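Local coordinates for protein Ral guanine nucleotide dissociation stimulator-like 2 (PDB 4JGW) that probably acts as a guanine nucleotide exchange factor and putative effector of Ras or Rap, here as the fragment with its REM and CDC25-homology domains, at residues M73-A78 with K418-F423; F26-R31 with S47-R52; D197-L202 with A288-K293; R283-A288 with W329-R334. All blocks are in the same frame, centred on the assembly; numbering follows the deposited sequence.

Contact 1 (M73-A78 with K418-F423); sequences MMFTPA and KRRKEF
Phe423 lays one face of its ring against the start of helix 75-82, with the backbone N of Ala78 4.0 Å above the ring plane and offset toward the rim. The ring gets there because its CG stands anti to the backbone N (chi1 180°), which carries it off helix 416-436 and across to the other helix. Three residues pack against it. Ala78 CB packs on the root of the side chain, 3.7 Å from Phe423 CB; Pro77 CB comes up to the far end at 3.7 Å from Phe423 CZ; and Met74 runs past in the opposite direction, its CG 3.6 Å from Phe423 CD2. The sulfur of Met74 makes an oblique Met-aromatic contact, 5.3 Å from the ring centroid, and its SD also lies 3.7 Å from Arg420 CB, so the thioether touches both Arg420 and Phe423, about one helical turn apart. This is where the N-terminal Ras-GEF (REM) part of the chain packs on a helix of the CDC25-homology part, about 340 residues further on. Arg420 works the other flank. Its extended chain brings the guanidinium beside Met74, whose CB sits at the edge near the group's plane, 3.6 Å from Arg420 NH1. Arg420 NH2 approaches the edge of the Phe75 ring, 4.1 Å from CD1, with the two planes 44° apart. Two polar partners hold that guanidinium in place: Asp72 in a salt bridge through NH1 and the carbonyl oxygen of Leu51 through NH2.

Contact 2 (F26-R31 with S47-R52); sequences FTVTSR and SSRRLR
Ser47 faces Ser30 as a non-hydrogen-bonded pair, and its CA lies 3.1 Å from Thr29 O in a CA-H...O contact. Ser48 exchanges two backbone hydrogen bonds with Thr29. Its hydroxyl lies between the backbone N and carbonyl carbon (chi1 65°), and from there Ser48 OG receives a weak bond from Arg31 NH2 at 3.1 Å, at the edge of that guanidinium. A water joins Ser48 OG, Thr29 OG1 and Thr27 O, donating to the carbonyl at 2.6 Å and bridging both strands on this face. Arg49 turns to the other face: with its chain extended it grazes Val28 CG2 and then reaches over the Phe26 ring, Arg49 CZ 5.0 Å from the centroid and 24° off its normal. The guanidinium stands nearly upright on the ring, the planes 89° apart, a cation-pi contact whose charge is also met by Glu21 and Glu19. Arg50 trades two backbone bonds with Thr27, and its NH2 comes 3.8 Å from Arg31 NH2, two like charges close together, the side chains crossing at about a right angle. Leu51 packs its CB 3.8 Å from Phe26 CE2, the side chains crossing at a slant. Arg52, bent at chi2, folds its guanidinium across Thr27 so that Thr27 OG1 sits 3.1 Å above the plane, over its centre; that hydroxyl has its hydrogen bond with Asp18. The alternation of hydrogen-bonded and non-hydrogen-bonded pairs is that of a regular antiparallel sheet; 24-33 and 46-54 are its two inner strands, and edge strand 414-415 comes from the CDC25-homology part.

Contact 3 (D197-L202 with A288-K293); sequences DVLVFL and ARLLEK
Lys293 reaches from helix 284-303 across to the turn at 197-202, and each part of its chain meets something different. CB, at the root, lies 3.8 Å from Leu199 CD2. CG is close to that same methyl and to Val198 CG2, 4.1 Å away, the lysine and valine side chains sliding past each other in opposite directions. A bend at chi2 (66°) then redirects the chain along the backbone of the turn, where CD lies 4.2 Å from Val198 O and CE comes within 3.3 Å of it. At the tip, NZ donates to Phe201 O at 2.6 Å, lying in the carbonyl plane with a C=O...N angle of 160°. The ammonium is thus gripped by a main-chain carbonyl, while CB and CG pack on Val198 and Leu199. Leu290 adds to that surface: its CD2 touches both Val198 CG1, 3.7 Å away, and Leu199 CG, 3.8 Å away, with the Leu199 and Leu290 side chains crossing at about a right angle. Leu206 of helix 203-219 also touches both Val198 and Lys293, and Trp450 of helix 445-453 touches Val198. Leu202 is the N-cap residue of helix 203-219, so the carbonyl taken by Lys293 belongs to the residue just ahead of that cap. The arrangement is helix-to-loop packing within the largely helical CDC25-homology fold, tying the 3-10 turn that leads into helix 203-219 to helix 284-303.

Contact 4 (R283-A288 with W329-R334); sequences RPPQRA and WGETTR
The first turns of helix 284-303 run up against the end of helix 326-330 and the residues that follow it. Backbones come close at two places, Pro285 to Glu331 with CA atoms 5.4 Å apart and Ala288 to Thr332 at 5.1 Å, one helical turn separating them on the first segment. Glu331 carries most of the contact. Its CB rests on Ala288 CB at 3.6 Å, and its CG packs over the Pro284-Pro285 peptide, 3.7 Å from Pro285 N. The chain is then bent at chi2 (-62°), which lays the carboxylate alongside the second proline ring, the two side chains pointing the same way with Glu331 OE1 4.0 Å from Pro285 CG. Thr332 adds its hydroxyl, OG1 lying 3.8 Å from Ala288 CB; that oxygen is hydrogen-bonded to Ala328 O. The contact is therefore van der Waals packing, with no polar pair formed across it. The fit depends on shape, and Glu331, despite its charged end, serves here chiefly through its methylenes, laid against Ala288 and the two prolines.

Contacts 1 and 2 touch each other through Arg420 and Leu51 and form one neighbourhood; contacts 3 and 4 form another, on the opposite side of the chain's centre. Contacts 3 and 4 share Ala288 and helix 284-303, and Glu292 OE2 accepts from Thr333 N between them. Contact 1 is the most central, about 15 Å from the chain's centre, with no exposed residue among those that touch; contacts 2, 3 and 4 lie further out, at about 29, 32 and 38 Å, and include exposed residues. Contact 2 is the most polar, contact 1 mixes apolar packing with an arginine held by partners outside its segments, contact 3 adds one lysine-carbonyl bond, and contact 4 is packing alone.

Contact 1 (M73-A78 with K418-F423)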
# COMPACT_ATOMS: atom_id res chain seq x y z
N MET A 73 10.36 6.09 -18.86
CA MET A 73 9.18 6.68 -18.19
C MET A 73 8.89 6.18 -16.77
O MET A 73 8.28 6.91 -15.99
CB MET A 73 7.92 6.64 -19.08
CG MET A 73 7.93 5.66 -20.23
SD MET A 73 6.54 5.90 -21.36
CE MET A 73 7.26 6.93 -22.63
N MET A 74 9.34 4.97 -16.43
CA MET A 74 9.14 4.46 -15.08
C MET A 74 10.13 5.04 -14.06
O MET A 74 9.85 5.06 -12.86
CB MET A 74 9.16 2.93 -15.04
CG MET A 74 8.67 2.35 -13.70
SD MET A 74 8.76 0.56 -13.53
CE MET A 74 7.48 0.03 -14.68
N PHE A 75 11.27 5.53 -14.54
CA PHE A 75 12.38 5.90 -13.66
C PHE A 75 12.03 6.93 -12.59
O PHE A 75 12.25 6.69 -11.40
CB PHE A 75 13.60 6.39 -14.45
CG PHE A 75 14.77 6.74 -13.58
CD1 PHE A 75 15.62 5.75 -13.11
CD2 PHE A 75 15.00 8.06 -13.20
CE1 PHE A 75 16.69 6.07 -12.29
CE2 PHE A 75 16.07 8.39 -12.38
CZ PHE A 75 16.92 7.39 -11.92
N THR A 76 11.50 8.08 -13.02
CA THR A 76 11.19 9.19 -12.13
C THR A 76 10.18 8.82 -11.02
O THR A 76 10.48 9.02 -9.84
CB THR A 76 10.72 10.44 -12.92
OG1 THR A 76 11.71 10.77 -13.91
CG2 THR A 76 10.50 11.64 -12.00
N PRO A 77 9.00 8.27 -11.38
CA PRO A 77 8.06 7.92 -10.32
C PRO A 77 8.55 6.77 -9.43
O PRO A 77 8.28 6.78 -8.22
CB PRO A 77 6.79 7.51 -11.09
CG PRO A 77 7.28 7.13 -12.44
CD PRO A 77 8.43 8.04 -12.72
N ALA A 78 9.26 5.81 -10.01
CA ALA A 78 9.83 4.69 -9.25
C ALA A 78 10.86 5.15 -8.23
O ALA A 78 10.83 4.71 -7.08
CB ALA A 78 10.43 3.64 -10.19
N LYS A 418 15.30 -3.80 -9.05
CA LYS A 418 14.55 -4.09 -7.83
C LYS A 418 13.48 -3.03 -7.57
O LYS A 418 12.34 -3.35 -7.22
CB LYS A 418 15.50 -4.20 -6.63
CG LYS A 418 14.80 -4.47 -5.30
CD LYS A 418 15.79 -4.80 -4.19
CE LYS A 418 15.06 -5.17 -2.91
NZ LYS A 418 15.95 -5.82 -1.91
N ARG A 419 13.86 -1.76 -7.75
CA ARG A 419 12.98 -0.63 -7.47
C ARG A 419 11.83 -0.50 -8.47
O ARG A 419 10.74 -0.03 -8.12
CB ARG A 419 13.78 0.68 -7.39
CG ARG A 419 14.96 0.65 -6.43
CD ARG A 419 14.55 0.22 -5.03
NE ARG A 419 15.69 -0.19 -4.21
CZ ARG A 419 15.60 -0.82 -3.04
NH1 ARG A 419 14.41 -1.13 -2.53
NH2 ARG A 419 16.70 -1.15 -2.38
N ARG A 420 12.08 -0.93 -9.71
CA ARG A 420 11.05 -0.95 -10.75
C ARG A 420 9.98 -1.99 -10.42
O ARG A 420 8.79 -1.73 -10.58
CB ARG A 420 11.66 -1.26 -12.12
CG ARG A 420 12.42 -0.10 -12.73
CD ARG A 420 12.96 -0.45 -14.11
NE ARG A 420 14.01 0.49 -14.49
CZ ARG A 420 13.81 1.62 -15.15
NH1 ARG A 420 12.59 1.97 -15.55
NH2 ARG A 420 14.85 2.41 -15.42
N LYS A 421 10.44 -3.16 -9.98
CA LYS A 421 9.56 -4.26 -9.60
C LYS A 421 8.75 -3.89 -8.36
O LYS A 421 7.60 -4.30 -8.21
CB LYS A 421 10.38 -5.53 -9.34
CG LYS A 421 11.12 -6.06 -10.56
CD LYS A 421 11.91 -7.32 -10.22
CE LYS A 421 12.85 -7.70 -11.35
NZ LYS A 421 13.47 -9.04 -11.13
N GLU A 422 9.37 -3.11 -7.47
CA GLU A 422 8.68 -2.58 -6.30
C GLU A 422 7.61 -1.56 -6.71
O GLU A 422 6.47 -1.63 -6.24
CB GLU A 422 9.68 -1.97 -5.31
CG GLU A 422 10.39 -3.02 -4.48
CD GLU A 422 11.46 -2.45 -3.56
OE1 GLU A 422 12.00 -1.37 -3.86
OE2 GLU A 422 11.76 -3.10 -2.54
N PHE A 423 7.97 -0.64 -7.60
CA PHE A 423 7.02 0.36 -8.10
C PHE A 423 5.82 -0.28 -8.80
O PHE A 423 4.70 0.18 -8.64
CB PHE A 423 7.70 1.38 -9.03
CG PHE A 423 6.76 2.42 -9.58
CD1 PHE A 423 6.27 3.44 -8.78
CD2 PHE A 423 6.36 2.37 -10.92
CE1 PHE A 423 5.40 4.40 -9.28
CE2 PHE A 423 5.49 3.32 -11.44
CZ PHE A 423 5.01 4.34 -10.62

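Contact 2 (F26-R31 with S47-R52)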
# COMPACT_ATOMS: atom_id res chain seq x y z
N PHE A 26 23.08 1.44 -18.55
CA PHE A 26 21.82 1.64 -19.26
C PHE A 26 21.55 0.50 -20.23
O PHE A 26 22.48 -0.15 -20.71
CB PHE A 26 21.85 2.97 -20.02
CG PHE A 26 21.94 4.19 -19.14
CD1 PHE A 26 23.18 4.67 -18.72
CD2 PHE A 26 20.79 4.85 -18.74
CE1 PHE A 26 23.26 5.80 -17.90
CE2 PHE A 26 20.87 5.98 -17.92
CZ PHE A 26 22.10 6.45 -17.50
N THR A 27 20.27 0.27 -20.51
CA THR A 27 19.87 -0.65 -21.57
C THR A 27 19.10 0.11 -22.64
O THR A 27 18.05 0.71 -22.36
CB THR A 27 19.02 -1.83 -21.03
OG1 THR A 27 19.79 -2.57 -20.08
CG2 THR A 27 18.61 -2.76 -22.15
N VAL A 28 19.63 0.11 -23.86
CA VAL A 28 18.96 0.72 -24.99
C VAL A 28 18.17 -0.35 -25.75
O VAL A 28 18.69 -1.43 -26.03
CB VAL A 28 19.94 1.44 -25.95
CG1 VAL A 28 19.18 2.23 -27.01
CG2 VAL A 28 20.86 2.37 -25.17
N THR A 29 16.92 -0.04 -26.05
CA THR A 29 16.06 -0.91 -26.85
C THR A 29 15.57 -0.12 -28.05
O THR A 29 15.10 1.01 -27.90
CB THR A 29 14.86 -1.43 -26.03
OG1 THR A 29 15.34 -2.01 -24.80
CG2 THR A 29 14.09 -2.49 -26.81
N SER A 30 15.68 -0.71 -29.24
CA SER A 30 15.21 -0.07 -30.46
C SER A 30 14.28 -1.01 -31.21
O SER A 30 14.69 -2.07 -31.69
CB SER A 30 16.39 0.35 -31.34
OG SER A 30 15.98 1.28 -32.33
N ARG A 31 13.01 -0.61 -31.31
CA ARG A 31 11.98 -1.43 -31.94
C ARG A 31 11.50 -0.79 -33.24
O ARG A 31 10.95 0.31 -33.24
CB ARG A 31 10.80 -1.65 -30.99
CG ARG A 31 11.19 -2.15 -29.60
CD ARG A 31 10.05 -1.98 -28.60
NE ARG A 31 10.54 -1.73 -27.24
CZ ARG A 31 10.88 -0.53 -26.77
NH1 ARG A 31 10.80 0.55 -27.54
NH2 ARG A 31 11.32 -0.42 -25.52
N SER A 47 12.29 3.90 -29.39
CA SER A 47 13.39 3.52 -28.52
C SER A 47 13.16 3.85 -27.04
O SER A 47 12.29 4.66 -26.70
CB SER A 47 14.71 4.16 -29.00
OG SER A 47 14.70 5.56 -28.81
N SER A 48 13.92 3.18 -26.19
CA SER A 48 13.99 3.51 -24.77
C SER A 48 15.41 3.29 -24.28
O SER A 48 16.07 2.32 -24.67
CB SER A 48 13.02 2.65 -23.95
OG SER A 48 13.37 1.28 -24.01
N ARG A 49 15.89 4.21 -23.44
CA ARG A 49 17.18 4.06 -22.78
C ARG A 49 16.96 4.13 -21.27
O ARG A 49 16.82 5.21 -20.70
CB ARG A 49 18.17 5.13 -23.27
CG ARG A 49 19.57 5.00 -22.67
CD ARG A 49 20.54 6.04 -23.21
NE ARG A 49 21.86 5.88 -22.60
CZ ARG A 49 22.99 6.40 -23.07
NH1 ARG A 49 22.99 7.15 -24.17
NH2 ARG A 49 24.13 6.17 -22.43
N ARG A 50 16.92 2.96 -20.64
CA ARG A 50 16.53 2.86 -19.23
C ARG A 50 17.69 2.51 -18.31
O ARG A 50 18.43 1.56 -18.58
CB ARG A 50 15.39 1.85 -19.06
CG ARG A 50 14.18 2.11 -19.94
CD ARG A 50 12.98 1.31 -19.47
NE ARG A 50 11.84 1.49 -20.36
CZ ARG A 50 11.51 0.65 -21.34
NH1 ARG A 50 12.24 -0.44 -21.57
NH2 ARG A 50 10.44 0.90 -22.09
N LEU A 51 17.83 3.28 -17.23
CA LEU A 51 18.86 3.03 -16.23
C LEU A 51 18.58 1.71 -15.51
O LEU A 51 17.46 1.47 -15.03
CB LEU A 51 18.96 4.19 -15.23
CG LEU A 51 20.16 4.20 -14.27
CD1 LEU A 51 20.55 5.62 -13.86
CD2 LEU A 51 19.92 3.34 -13.03
N ARG A 52 19.59 0.86 -15.45
CA ARG A 52 19.49 -0.46 -14.82
C ARG A 52 20.11 -0.47 -13.43
O ARG A 52 19.56 -1.04 -12.49
CB ARG A 52 20.18 -1.52 -15.69
CG ARG A 52 19.37 -1.94 -16.91
CD ARG A 52 18.39 -3.05 -16.56
NE ARG A 52 18.07 -3.87 -17.72
CZ ARG A 52 18.81 -4.88 -18.16
NH1 ARG A 52 19.94 -5.21 -17.54
NH2 ARG A 52 18.42 -5.57 -19.23
O HOH W 1 15.55 0.03 -22.90

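Contact 3 (D197-L202 with A288-K293)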
# COMPACT_ATOMS: atom_id res chain seq x y z
N ASP A 197 -23.63 -8.08 20.69
CA ASP A 197 -24.56 -7.09 20.13
C ASP A 197 -24.43 -6.91 18.62
O ASP A 197 -25.15 -6.12 18.02
CB ASP A 197 -24.42 -5.74 20.83
CG ASP A 197 -25.27 -5.63 22.09
OD1 ASP A 197 -26.12 -6.51 22.33
OD2 ASP A 197 -25.09 -4.64 22.83
N VAL A 198 -23.50 -7.65 18.01
CA VAL A 198 -23.39 -7.72 16.55
C VAL A 198 -24.74 -8.14 15.94
O VAL A 198 -25.07 -7.76 14.82
CB VAL A 198 -22.24 -8.66 16.10
CG1 VAL A 198 -22.49 -10.11 16.53
CG2 VAL A 198 -22.02 -8.58 14.59
N LEU A 199 -25.51 -8.91 16.72
CA LEU A 199 -26.83 -9.40 16.32
C LEU A 199 -27.88 -8.29 16.21
O LEU A 199 -28.86 -8.43 15.49
CB LEU A 199 -27.32 -10.47 17.32
CG LEU A 199 -26.55 -11.79 17.44
CD1 LEU A 199 -27.03 -12.57 18.66
CD2 LEU A 199 -26.66 -12.64 16.18
N VAL A 200 -27.66 -7.20 16.94
CA VAL A 200 -28.60 -6.08 17.03
C VAL A 200 -28.65 -5.22 15.76
O VAL A 200 -29.65 -4.55 15.48
CB VAL A 200 -28.31 -5.21 18.29
CG1 VAL A 200 -29.00 -3.85 18.23
CG2 VAL A 200 -28.74 -5.96 19.56
N PHE A 201 -27.56 -5.23 14.99
CA PHE A 201 -27.48 -4.46 13.75
C PHE A 201 -27.66 -5.35 12.53
O PHE A 201 -27.40 -6.55 12.58
CB PHE A 201 -26.15 -3.72 13.66
CG PHE A 201 -25.81 -2.91 14.88
CD1 PHE A 201 -24.84 -3.36 15.78
CD2 PHE A 201 -26.45 -1.71 15.14
CE1 PHE A 201 -24.52 -2.63 16.91
CE2 PHE A 201 -26.13 -0.96 16.27
CZ PHE A 201 -25.17 -1.42 17.16
N LEU A 202 -28.11 -4.76 11.42
CA LEU A 202 -28.23 -5.48 10.16
C LEU A 202 -26.85 -5.74 9.56
O LEU A 202 -25.95 -4.91 9.68
CB LEU A 202 -29.14 -4.72 9.18
CG LEU A 202 -30.64 -4.75 9.49
CD1 LEU A 202 -31.37 -3.61 8.80
CD2 LEU A 202 -31.27 -6.09 9.10
N ALA A 288 -24.30 -20.51 17.40
CA ALA A 288 -24.40 -20.71 15.96
C ALA A 288 -24.99 -19.48 15.26
O ALA A 288 -24.60 -19.16 14.14
CB ALA A 288 -25.23 -21.94 15.64
N ARG A 289 -25.92 -18.81 15.94
CA ARG A 289 -26.53 -17.59 15.42
C ARG A 289 -25.51 -16.47 15.26
O ARG A 289 -25.60 -15.66 14.33
CB ARG A 289 -27.70 -17.15 16.31
CG ARG A 289 -28.85 -18.17 16.39
CD ARG A 289 -29.49 -18.39 15.02
NE ARG A 289 -29.87 -19.79 14.80
CZ ARG A 289 -30.45 -20.25 13.69
NH1 ARG A 289 -30.73 -19.43 12.68
NH2 ARG A 289 -30.75 -21.54 13.59
N LEU A 290 -24.54 -16.43 16.17
CA LEU A 290 -23.43 -15.49 16.09
C LEU A 290 -22.48 -15.85 14.94
O LEU A 290 -22.02 -14.97 14.22
CB LEU A 290 -22.68 -15.43 17.42
CG LEU A 290 -23.39 -14.68 18.56
CD1 LEU A 290 -22.96 -15.22 19.91
CD2 LEU A 290 -23.16 -13.18 18.47
N LEU A 291 -22.20 -17.14 14.78
CA LEU A 291 -21.40 -17.63 13.66
C LEU A 291 -22.06 -17.28 12.33
O LEU A 291 -21.42 -16.73 11.43
CB LEU A 291 -21.18 -19.15 13.75
CG LEU A 291 -20.26 -19.71 14.83
CD1 LEU A 291 -20.45 -21.22 14.94
CD2 LEU A 291 -18.80 -19.37 14.58
N GLU A 292 -23.36 -17.58 12.22
CA GLU A 292 -24.17 -17.26 11.04
C GLU A 292 -24.17 -15.76 10.75
O GLU A 292 -24.10 -15.35 9.59
CB GLU A 292 -25.60 -17.77 11.22
CG GLU A 292 -25.76 -19.29 11.12
CD GLU A 292 -27.00 -19.82 11.83
OE1 GLU A 292 -27.88 -19.02 12.21
OE2 GLU A 292 -27.09 -21.06 12.02
N LYS A 293 -24.24 -14.96 11.81
CA LYS A 293 -24.24 -13.50 11.68
C LYS A 293 -22.94 -12.97 11.07
O LYS A 293 -22.97 -12.16 10.14
CB LYS A 293 -24.49 -12.84 13.04
CG LYS A 293 -24.65 -11.32 12.98
CD LYS A 293 -25.91 -10.93 12.23
CE LYS A 293 -26.09 -9.43 12.21
NZ LYS A 293 -27.52 -9.07 12.06

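Contact 4 (R283-A288 with W329-R334)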
# COMPACT_ATOMS: atom_id res chain seq x y z
N ARG A 283 -25.54 -21.33 24.68
CA ARG A 283 -25.79 -22.69 24.22
C ARG A 283 -25.36 -22.80 22.75
O ARG A 283 -25.34 -21.79 22.04
CB ARG A 283 -27.27 -23.04 24.37
CG ARG A 283 -27.69 -23.38 25.80
CD ARG A 283 -29.17 -23.72 25.89
NE ARG A 283 -30.02 -22.53 25.97
CZ ARG A 283 -30.72 -22.02 24.96
NH1 ARG A 283 -30.69 -22.59 23.76
NH2 ARG A 283 -31.45 -20.94 25.14
N PRO A 284 -25.00 -24.02 22.29
CA PRO A 284 -24.58 -24.21 20.90
C PRO A 284 -25.51 -23.61 19.82
O PRO A 284 -25.00 -23.04 18.85
CB PRO A 284 -24.50 -25.74 20.76
CG PRO A 284 -24.17 -26.21 22.14
CD PRO A 284 -24.83 -25.25 23.10
N PRO A 285 -26.85 -23.72 19.98
CA PRO A 285 -27.73 -23.04 19.02
C PRO A 285 -27.61 -21.52 19.04
O PRO A 285 -27.68 -20.88 17.99
CB PRO A 285 -29.13 -23.47 19.46
CG PRO A 285 -28.92 -24.78 20.13
CD PRO A 285 -27.63 -24.62 20.86
N GLN A 286 -27.43 -20.95 20.23
CA GLN A 286 -27.28 -19.49 20.39
C GLN A 286 -25.97 -19.00 19.78
O GLN A 286 -25.94 -17.94 19.14
CB GLN A 286 -27.34 -19.10 21.87
CG GLN A 286 -28.66 -19.41 22.56
CD GLN A 286 -28.67 -18.96 24.01
OE1 GLN A 286 -27.93 -19.49 24.84
NE2 GLN A 286 -29.51 -17.98 24.32
N ARG A 287 -24.91 -19.77 19.98
CA ARG A 287 -23.58 -19.45 19.47
C ARG A 287 -23.53 -19.57 17.94
O ARG A 287 -22.81 -18.82 17.28
CB ARG A 287 -22.52 -20.35 20.10
CG ARG A 287 -21.10 -19.83 19.98
CD ARG A 287 -20.06 -20.75 20.61
NE ARG A 287 -20.40 -21.17 21.97
CZ ARG A 287 -20.19 -20.45 23.06
NH1 ARG A 287 -19.63 -19.25 22.99
NH2 ARG A 287 -20.54 -20.93 24.25
N ALA A 288 -24.30 -20.51 17.40
CA ALA A 288 -24.40 -20.71 15.96
C ALA A 288 -24.99 -19.48 15.26
O ALA A 288 -24.60 -19.16 14.14
CB ALA A 288 -25.23 -21.94 15.64
N TRP A 329 -20.74 -25.06 15.53
CA TRP A 329 -20.70 -25.30 14.08
C TRP A 329 -21.76 -26.32 13.66
O TRP A 329 -22.36 -26.19 12.59
CB TRP A 329 -19.31 -25.76 13.63
CG TRP A 329 -18.30 -24.65 13.52
CD1 TRP A 329 -17.19 -24.47 14.30
CD2 TRP A 329 -18.29 -23.57 12.57
NE1 TRP A 329 -16.50 -23.35 13.90
CE2 TRP A 329 -17.15 -22.78 12.84
CE3 TRP A 329 -19.14 -23.20 11.52
CZ2 TRP A 329 -16.84 -21.64 12.10
CZ3 TRP A 329 -18.83 -22.06 10.78
CH2 TRP A 329 -17.68 -21.30 11.07
N GLY A 330 -21.98 -27.32 14.51
CA GLY A 330 -23.00 -28.34 14.28
C GLY A 330 -24.42 -27.82 14.27
O GLY A 330 -25.32 -28.46 13.71
N GLU A 331 -24.64 -26.65 14.87
CA GLU A 331 -25.95 -26.01 14.90
C GLU A 331 -26.12 -24.96 13.79
O GLU A 331 -27.21 -24.39 13.63
CB GLU A 331 -26.23 -25.38 16.27
CG GLU A 331 -26.37 -26.37 17.43
CD GLU A 331 -27.54 -27.33 17.25
OE1 GLU A 331 -28.60 -26.91 16.73
OE2 GLU A 331 -27.40 -28.51 17.65
N THR A 332 -25.05 -24.70 13.05
CA THR A 332 -25.06 -23.74 11.95
C THR A 332 -25.80 -24.32 10.73
O THR A 332 -25.57 -25.46 10.34
CB THR A 332 -23.62 -23.33 11.56
OG1 THR A 332 -22.97 -22.74 12.70
CG2 THR A 332 -23.61 -22.33 10.40
N THR A 333 -26.71 -23.52 10.16
CA THR A 333 -27.48 -23.93 8.99
C THR A 333 -26.58 -24.24 7.80
O THR A 333 -25.52 -23.61 7.63
CB THR A 333 -28.54 -22.87 8.57
OG1 THR A 333 -27.88 -21.65 8.20
CG2 THR A 333 -29.52 -22.60 9.70
N ARG A 334 -27.00 -25.20 6.98
CA ARG A 334 -26.21 -25.67 5.84
C ARG A 334 -25.93 -24.56 4.82
O ARG A 334 -24.87 -24.55 4.18
CB ARG A 334 -26.90 -26.87 5.17
CG ARG A 334 -26.05 -27.62 4.13
CD ARG A 334 -24.80 -28.24 4.74
NE ARG A 334 -23.71 -28.31 3.77
CZ ARG A 334 -22.44 -28.60 4.07
NH1 ARG A 334 -22.08 -28.86 5.33
NH2 ARG A 334 -21.53 -28.63 3.11